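Local coordinates for uncharacterized protein (Leptospirillum rubarum, PDB 3OMD) that is of unknown function but folds as an all-helical protein of the DUF5069 family, at residues D18-M23 against Q74-L79; R28-A33 against E63-A68; S56-D61 against S84-S89. One frame throughout, in Å; residues are numbered along the deposited sequence. Where two conformers were deposited one is given.

Contact 1 of 3, residues D18-M23 against Q74-L79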
# COMPACT_ATOMS: atom_id res chain seq x y z
N ASP A 18 5.11 3.30 -6.04
CA ASP A 18 4.82 4.62 -6.63
C ASP A 18 4.89 5.60 -5.44
O ASP A 18 3.92 5.76 -4.68
CB ASP A 18 3.43 4.59 -7.27
CG ASP A 18 3.06 5.91 -7.95
OD1 ASP A 18 3.86 6.90 -7.88
OD2 ASP A 18 1.96 5.93 -8.52
N ARG A 19 6.06 6.24 -5.26
CA ARG A 19 6.35 6.90 -3.96
C ARG A 19 5.72 8.30 -3.85
O ARG A 19 5.52 9.01 -4.87
CB ARG A 19 7.85 6.99 -3.74
CG ARG A 19 8.50 5.60 -3.60
CD ARG A 19 10.03 5.70 -3.45
NE ARG A 19 10.59 4.37 -3.22
CZ ARG A 19 11.89 4.14 -3.19
NH1 ARG A 19 12.76 5.14 -3.38
NH2 ARG A 19 12.34 2.91 -2.95
N LEU A 20 5.44 8.69 -2.61
CA LEU A 20 4.93 10.03 -2.31
C LEU A 20 5.72 10.47 -1.09
O LEU A 20 5.79 9.75 -0.12
CB LEU A 20 3.43 9.98 -1.98
CG LEU A 20 2.79 11.31 -1.54
CD1 LEU A 20 2.96 12.42 -2.56
CD2 LEU A 20 1.29 11.07 -1.23
N GLY A 21 6.33 11.65 -1.15
CA GLY A 21 7.17 12.09 -0.03
C GLY A 21 8.34 11.13 0.21
O GLY A 21 8.84 11.01 1.33
N GLY A 22 8.74 10.42 -0.84
CA GLY A 22 9.80 9.43 -0.74
C GLY A 22 9.35 8.08 -0.20
O GLY A 22 10.18 7.14 -0.17
N MSE A 23 8.07 7.95 0.20
CA MSE A 23 7.65 6.71 0.90
C MSE A 23 6.87 5.77 -0.02
O MSE A 23 5.96 6.19 -0.74
CB MSE A 23 6.76 6.97 2.11
CG MSE A 23 6.73 8.30 2.64
SE MSE A 23 5.55 8.02 4.12
CE MSE A 23 5.69 6.07 4.08
N GLN A 74 -6.18 15.78 -2.35
CA GLN A 74 -4.95 15.73 -3.09
C GLN A 74 -3.86 15.04 -2.27
O GLN A 74 -3.76 15.21 -1.06
CB GLN A 74 -4.51 17.14 -3.43
CG GLN A 74 -5.57 18.01 -4.14
CD GLN A 74 -6.24 17.32 -5.34
OE1 GLN A 74 -7.45 17.51 -5.59
NE2 GLN A 74 -5.48 16.52 -6.09
N ASP A 75 -3.01 14.31 -2.98
CA ASP A 75 -1.86 13.63 -2.36
C ASP A 75 -1.03 14.58 -1.49
O ASP A 75 -0.56 14.18 -0.44
CB ASP A 75 -0.94 13.05 -3.46
CG ASP A 75 -1.41 11.72 -4.00
OD1 ASP A 75 -2.40 11.14 -3.51
OD2 ASP A 75 -0.74 11.25 -4.93
N GLN A 76 -0.77 15.80 -1.97
CA GLN A 76 0.08 16.69 -1.20
C GLN A 76 -0.56 16.98 0.14
O GLN A 76 0.15 17.14 1.15
CB GLN A 76 0.42 17.97 -1.96
CG GLN A 76 1.56 17.76 -2.99
CD GLN A 76 2.94 17.48 -2.35
OE1 GLN A 76 3.38 18.22 -1.47
NE2 GLN A 76 3.59 16.43 -2.79
N ASP A 77 -1.89 17.04 0.17
CA ASP A 77 -2.54 17.33 1.42
C ASP A 77 -2.51 16.15 2.37
O ASP A 77 -2.30 16.33 3.58
CB ASP A 77 -3.92 17.90 1.15
CG ASP A 77 -3.79 19.33 0.54
OD1 ASP A 77 -3.03 20.15 1.11
OD2 ASP A 77 -4.30 19.59 -0.54
N MSE A 78 -2.65 14.94 1.83
CA MSE A 78 -2.52 13.80 2.70
C MSE A 78 -1.07 13.63 3.20
O MSE A 78 -0.83 13.27 4.34
CB MSE A 78 -2.99 12.53 1.99
CG MSE A 78 -4.40 12.35 1.95
SE MSE A 78 -5.08 12.39 3.89
CE MSE A 78 -3.95 11.04 4.78
N LEU A 79 -0.10 13.93 2.34
CA LEU A 79 1.30 13.85 2.75
C LEU A 79 1.58 14.85 3.87
O LEU A 79 2.26 14.51 4.86
CB LEU A 79 2.23 14.11 1.55
CG LEU A 79 3.75 14.16 1.87
CD1 LEU A 79 4.20 12.81 2.44
CD2 LEU A 79 4.53 14.51 0.64

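Contact 2 of 3, residues R28-A33 against E63-A68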
# COMPACT_ATOMS: atom_id res chain seq x y z
N ARG A 28 -0.80 3.99 -2.18
CA ARG A 28 -1.67 2.83 -2.22
C ARG A 28 -2.68 2.86 -1.07
O ARG A 28 -3.88 2.59 -1.25
CB ARG A 28 -0.80 1.56 -2.12
CG ARG A 28 -1.60 0.25 -2.23
CD ARG A 28 -0.64 -0.89 -2.37
NE ARG A 28 -1.33 -2.15 -2.66
CZ ARG A 28 -1.71 -2.53 -3.87
NH1 ARG A 28 -1.43 -1.79 -4.94
NH2 ARG A 28 -2.35 -3.70 -4.02
N VAL A 29 -2.20 3.18 0.13
CA VAL A 29 -3.11 3.21 1.27
C VAL A 29 -4.00 4.44 1.29
O VAL A 29 -5.09 4.37 1.86
CB VAL A 29 -2.33 2.98 2.61
CG1 VAL A 29 -1.55 4.22 3.07
CG2 VAL A 29 -3.29 2.52 3.69
N ILE A 30 -3.55 5.57 0.73
CA ILE A 30 -4.52 6.65 0.45
C ILE A 30 -5.71 6.11 -0.35
O ILE A 30 -6.87 6.34 -0.00
CB ILE A 30 -3.83 7.83 -0.26
CG1 ILE A 30 -2.90 8.55 0.75
CG2 ILE A 30 -4.87 8.84 -0.85
CD1 ILE A 30 -1.93 9.55 -0.00
N ASP A 31 -5.40 5.39 -1.42
CA ASP A 31 -6.47 4.89 -2.29
C ASP A 31 -7.37 3.92 -1.54
O ASP A 31 -8.59 3.98 -1.66
CB ASP A 31 -5.87 4.20 -3.50
CG ASP A 31 -5.16 5.16 -4.44
OD1 ASP A 31 -5.33 6.40 -4.34
OD2 ASP A 31 -4.40 4.67 -5.32
N LYS A 32 -6.75 3.04 -0.77
CA LYS A 32 -7.54 2.05 -0.01
C LYS A 32 -8.37 2.75 1.07
O LYS A 32 -9.52 2.34 1.31
CB LYS A 32 -6.64 0.99 0.64
CG LYS A 32 -5.98 0.08 -0.44
CD LYS A 32 -4.87 -0.83 0.11
CE LYS A 32 -5.46 -1.76 1.11
NZ LYS A 32 -4.32 -2.55 1.78
N ALA A 33 -7.83 3.79 1.71
CA ALA A 33 -8.60 4.54 2.68
C ALA A 33 -9.81 5.19 2.05
O ALA A 33 -10.90 5.20 2.62
CB ALA A 33 -7.73 5.58 3.36
N GLU A 63 -7.74 4.73 11.74
CA GLU A 63 -9.05 5.39 11.77
C GLU A 63 -8.87 6.88 11.50
O GLU A 63 -9.59 7.49 10.70
CB GLU A 63 -9.78 5.19 13.11
CG GLU A 63 -10.17 3.75 13.41
CD GLU A 63 -10.78 3.53 14.80
OE1 GLU A 63 -10.89 4.47 15.63
OE2 GLU A 63 -11.13 2.38 15.08
N LYS A 64 -7.89 7.47 12.18
CA LYS A 64 -7.59 8.90 11.95
C LYS A 64 -7.11 9.17 10.55
O LYS A 64 -7.49 10.20 9.96
CB LYS A 64 -6.59 9.40 12.98
CG LYS A 64 -7.11 9.31 14.41
CD LYS A 64 -6.14 9.88 15.39
CE LYS A 64 -6.75 9.80 16.80
NZ LYS A 64 -5.83 10.41 17.81
N PHE A 65 -6.32 8.26 9.98
CA PHE A 65 -5.88 8.42 8.59
C PHE A 65 -7.05 8.39 7.61
O PHE A 65 -7.12 9.27 6.73
CB PHE A 65 -4.84 7.33 8.29
CG PHE A 65 -4.27 7.40 6.90
CD1 PHE A 65 -3.13 8.15 6.64
CD2 PHE A 65 -4.84 6.68 5.86
CE1 PHE A 65 -2.58 8.18 5.37
CE2 PHE A 65 -4.31 6.73 4.57
CZ PHE A 65 -3.17 7.48 4.32
N ALA A 66 -7.98 7.45 7.80
CA ALA A 66 -9.13 7.37 6.90
C ALA A 66 -9.97 8.64 7.03
O ALA A 66 -10.47 9.14 6.03
CB ALA A 66 -9.98 6.10 7.18
N GLU A 67 -10.15 9.14 8.25
CA GLU A 67 -10.90 10.39 8.43
C GLU A 67 -10.18 11.57 7.78
O GLU A 67 -10.82 12.43 7.13
CB GLU A 67 -11.12 10.70 9.91
CG GLU A 67 -11.96 12.00 10.16
CD GLU A 67 -13.38 11.93 9.60
OE1 GLU A 67 -13.93 10.79 9.51
OE2 GLU A 67 -13.95 13.00 9.24
N ALA A 68 -8.86 11.59 7.89
CA ALA A 68 -8.09 12.71 7.37
C ALA A 68 -8.18 12.81 5.85
O ALA A 68 -8.21 13.94 5.31
CB ALA A 68 -6.61 12.59 7.78

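Contact 3 of 3, residues S56-D61 against S84-S89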
# COMPACT_ATOMS: atom_id res chain seq x y z
N SER A 56 2.00 1.23 11.55
CA SER A 56 2.81 0.99 12.75
C SER A 56 4.15 1.72 12.63
O SER A 56 4.57 2.42 13.55
CB SER A 56 3.04 -0.51 12.97
OG SER A 56 3.83 -0.72 14.13
N PHE A 57 4.78 1.60 11.47
CA PHE A 57 6.13 2.15 11.29
C PHE A 57 6.14 3.65 11.56
O PHE A 57 7.04 4.17 12.25
CB PHE A 57 6.64 1.86 9.89
CG PHE A 57 8.10 2.22 9.71
CD1 PHE A 57 9.08 1.25 9.85
CD2 PHE A 57 8.47 3.54 9.40
CE1 PHE A 57 10.46 1.62 9.71
CE2 PHE A 57 9.81 3.91 9.23
CZ PHE A 57 10.81 2.93 9.42
N PHE A 58 5.11 4.33 11.06
CA PHE A 58 5.07 5.79 11.13
C PHE A 58 4.27 6.32 12.30
O PHE A 58 4.24 7.53 12.53
CB PHE A 58 4.61 6.39 9.77
CG PHE A 58 5.62 6.15 8.68
CD1 PHE A 58 6.84 6.85 8.67
CD2 PHE A 58 5.38 5.21 7.70
CE1 PHE A 58 7.81 6.60 7.70
CE2 PHE A 58 6.36 4.97 6.70
CZ PHE A 58 7.56 5.66 6.72
N GLY A 59 3.68 5.42 13.08
CA GLY A 59 2.91 5.81 14.29
C GLY A 59 1.60 6.47 13.96
O GLY A 59 1.17 7.40 14.64
N LEU A 60 0.95 5.97 12.91
CA LEU A 60 -0.34 6.50 12.47
C LEU A 60 -1.49 5.61 12.88
O LEU A 60 -1.38 4.38 12.89
CB LEU A 60 -0.35 6.61 10.96
CG LEU A 60 0.71 7.53 10.32
CD1 LEU A 60 0.76 7.36 8.76
CD2 LEU A 60 0.54 9.01 10.72
N ASP A 61 -2.61 6.24 13.21
CA ASP A 61 -3.81 5.48 13.53
C ASP A 61 -4.64 5.34 12.28
O ASP A 61 -4.97 6.34 11.64
CB ASP A 61 -4.61 6.20 14.62
CG ASP A 61 -5.92 5.52 14.91
OD1 ASP A 61 -5.94 4.63 15.79
OD2 ASP A 61 -6.93 5.84 14.24
N SER A 84 2.55 15.90 9.70
CA SER A 84 2.11 16.56 10.92
C SER A 84 1.84 15.56 12.07
O SER A 84 1.89 15.94 13.24
CB SER A 84 0.89 17.46 10.62
OG SER A 84 -0.30 16.70 10.52
N GLN A 85 1.55 14.30 11.71
CA GLN A 85 1.26 13.24 12.66
C GLN A 85 2.42 12.34 12.97
O GLN A 85 2.35 11.56 13.94
CB GLN A 85 0.11 12.37 12.12
CG GLN A 85 -1.19 13.12 11.93
CD GLN A 85 -1.77 13.48 13.26
OE1 GLN A 85 -1.79 14.63 13.64
NE2 GLN A 85 -2.22 12.46 14.01
N SER A 86 3.50 12.45 12.20
CA SER A 86 4.60 11.47 12.25
C SER A 86 5.97 12.12 12.09
O SER A 86 6.46 12.33 10.98
CB SER A 86 4.41 10.43 11.15
OG SER A 86 5.48 9.50 11.19
N PRO A 87 6.62 12.43 13.22
CA PRO A 87 7.98 12.90 13.13
C PRO A 87 8.89 11.93 12.35
O PRO A 87 9.76 12.36 11.60
CB PRO A 87 8.41 12.94 14.60
CG PRO A 87 7.15 13.32 15.28
CD PRO A 87 6.09 12.50 14.59
N ARG A 88 8.66 10.62 12.49
CA ARG A 88 9.55 9.64 11.82
C ARG A 88 9.45 9.82 10.29
O ARG A 88 10.45 9.68 9.58
CB ARG A 88 9.22 8.21 12.26
CG ARG A 88 10.30 7.20 11.87
CD ARG A 88 9.93 5.84 12.39
NE ARG A 88 11.02 4.87 12.31
CZ ARG A 88 10.89 3.59 12.59
NH1 ARG A 88 11.97 2.81 12.55
NH2 ARG A 88 9.67 3.07 12.88
N SER A 89 8.25 10.17 9.83
CA SER A 89 8.05 10.33 8.36
C SER A 89 8.80 11.55 7.79
O SER A 89 8.95 11.67 6.56
CB SER A 89 6.56 10.48 8.03
OG SER A 89 6.06 11.78 8.39
O HOH W 1 4.29 9.23 14.97
O HOH W 2 0.20 10.31 15.28
O HOH W 3 -2.52 9.34 13.64

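Contact 1 of 3, residues D18-M23 against Q74-L79
Gly21 and Leu79 bring the two backbones closest, with CA atoms 6.7 Å apart, where a type I' turn running from Leu20 to Met23 rests against the first turns of helix 75-85. Met23 N donates to Leu20 O at 2.9 Å, and Leu20 N donates back to Met23 O, so a reciprocal pair of backbone bonds closes the turn. Gly21 and Gly22 fill its two inner positions with positive phi (60° and 82°), a conformation that favours glycine.

Leu20 carries most of the contact. Its CG stands anti to the backbone N (chi1 176°), which sends both methyls toward the helix. CD2 packs 3.7 Å from Asp75 CB and equally near the carbonyl oxygen of that residue, touching the helix at its first residue. CD1 reaches further along, to 4.1 Å from Leu79 CD2. It also meets NE2 of Gln76, whose chain starts out away from the turn and folds back at chi2. Leu79 answers with its own forked end laid over the backbone of Gly21, CD2 lying 3.6 Å from Gly21 CA. A beta carbon on Gly21 would fall 2.5 Å from Leu79 CD1, so the close approach depends on the missing side chain as much as the turn does.

The carboxylate of Asp75 is engaged elsewhere, OD2 forming a salt bridge with Arg14, and it is chiefly the beta carbon that serves Leu20. Leu20 also touches Leu26 and Lys27 of helix 26-38.

With no polar bond joining the two segments, the fit rests on van der Waals contact. Backbone bonds shape turn and helix, polar groups such as Gly22 O find partners elsewhere (Asn99), and the close fit of Leu20, Gly21, Asp75 and Leu79 is consistent with shape governing how the turn seats.

Contact 2 of 3, residues R28-A33 against E63-A68
Phe65, Ala33 and Ala66 account for most of the surface buried where helix 26-38 meets helix 62-69. The short axes cross at -79° and approach to 9.6 Å, so the helices touch over a limited area.

Phe65 is the main projection. With CG anti to the backbone N (chi1 -178°), its ring is carried out from helix 62-69 to the wall of the other helix. CE2 arrives edge-on, near the ring plane, at 3.7 Å from Val29 O. That oxygen already accepts the backbone bond from Ala33 N, so its meeting with the ring edge leaves the helical bonding intact. The outermost atom, CZ, lies 3.7 Å from Ile30 CG1, which approaches obliquely, and 3.8 Å from Val29 CG1. The phenyl thus ends against neighbouring residues of one turn.

Ala33 lies one turn beyond Val29. Its CB sits at the ring edge, 3.8 Å from Phe65 CE2, and also faces Ala66 at 4.2 Å from Ala66 CA. This is where the backbones come nearest, with CA atoms of Ala33 and Ala66 5.1 Å apart, a closeness that two methyl side chains permit.

Around them, Phe55 sets its ring against Phe65 with planes at about 60°, while Met78 and Trp81 of helix 75-85 and Tyr46 also touch the phenyl. The chemistry is therefore that of a buried apolar core: the Phe65 ring edge and the Ala33–Ala66 approach, joined at Ala33 CB, with cohesion by dispersion and burial, without a hydrogen bond between the two segments.

Contact 3 of 3, residues S56-D61 against S84-S89
Phe57 and Arg88 form a stack: the guanidinium lies flat over one ring face, centres 3.5 Å apart and planes 6° from parallel, a cation-pi pair. Arg88, extended from CG to NE, also donates NH2 to Phe57 O at 2.9 Å (152° at the hydrogen), while its NE pairs with Glu94. An alanine in place of Phe57 would probably leave the guanidinium without its aromatic platform and freer to swing, though the backbone acceptor would remain.

Phe58 comes next. Ser86 OG donates to its carbonyl O at 2.7 Å, in the carbonyl plane on a lone pair, and its ring has CD1 3.7 Å from Ser89 CB. Gly59, with positive phi, ends helix 50-58 in a Schellman motif, and a water joins its O to Gln85 O. Leu60 then lays CD2 3.7 Å from Gln85 CB. At Asp61, a water links the backbone N to Gln85 NE2, and OD2 caps the following helix at Lys64 N.

Ser86 OG also accepts from Ser89 N, at 3.2 Å. Helices 50-58 and 75-85 thus meet at their C-terminal ends, Arg88 and Ser86 side chains bonding carbonyls of the Schellman end, with Ser86 also forming an ST motif.

Overall arrangement
Contact 2 is the core of the three, with every touching residue buried. Contacts 1 and 3 are only partly buried and lie nearer the surface. These two share helix 75-85, contact 1 at its start and contact 3 at its end, with centres about 14 Å apart. Met78, within segment 74-79, packs on Ile30 and Phe65, so contact 1 runs directly into contact 2. Met23 likewise touches Phe58 of contact 3. Contacts 2 and 3 adjoin in sequence without otherwise touching. Chemistry follows place: contacts 1 and 2 rely on apolar packing, whereas contact 3, made where helices end, adds hydrogen bonds, a cation-pi stack and bridging waters.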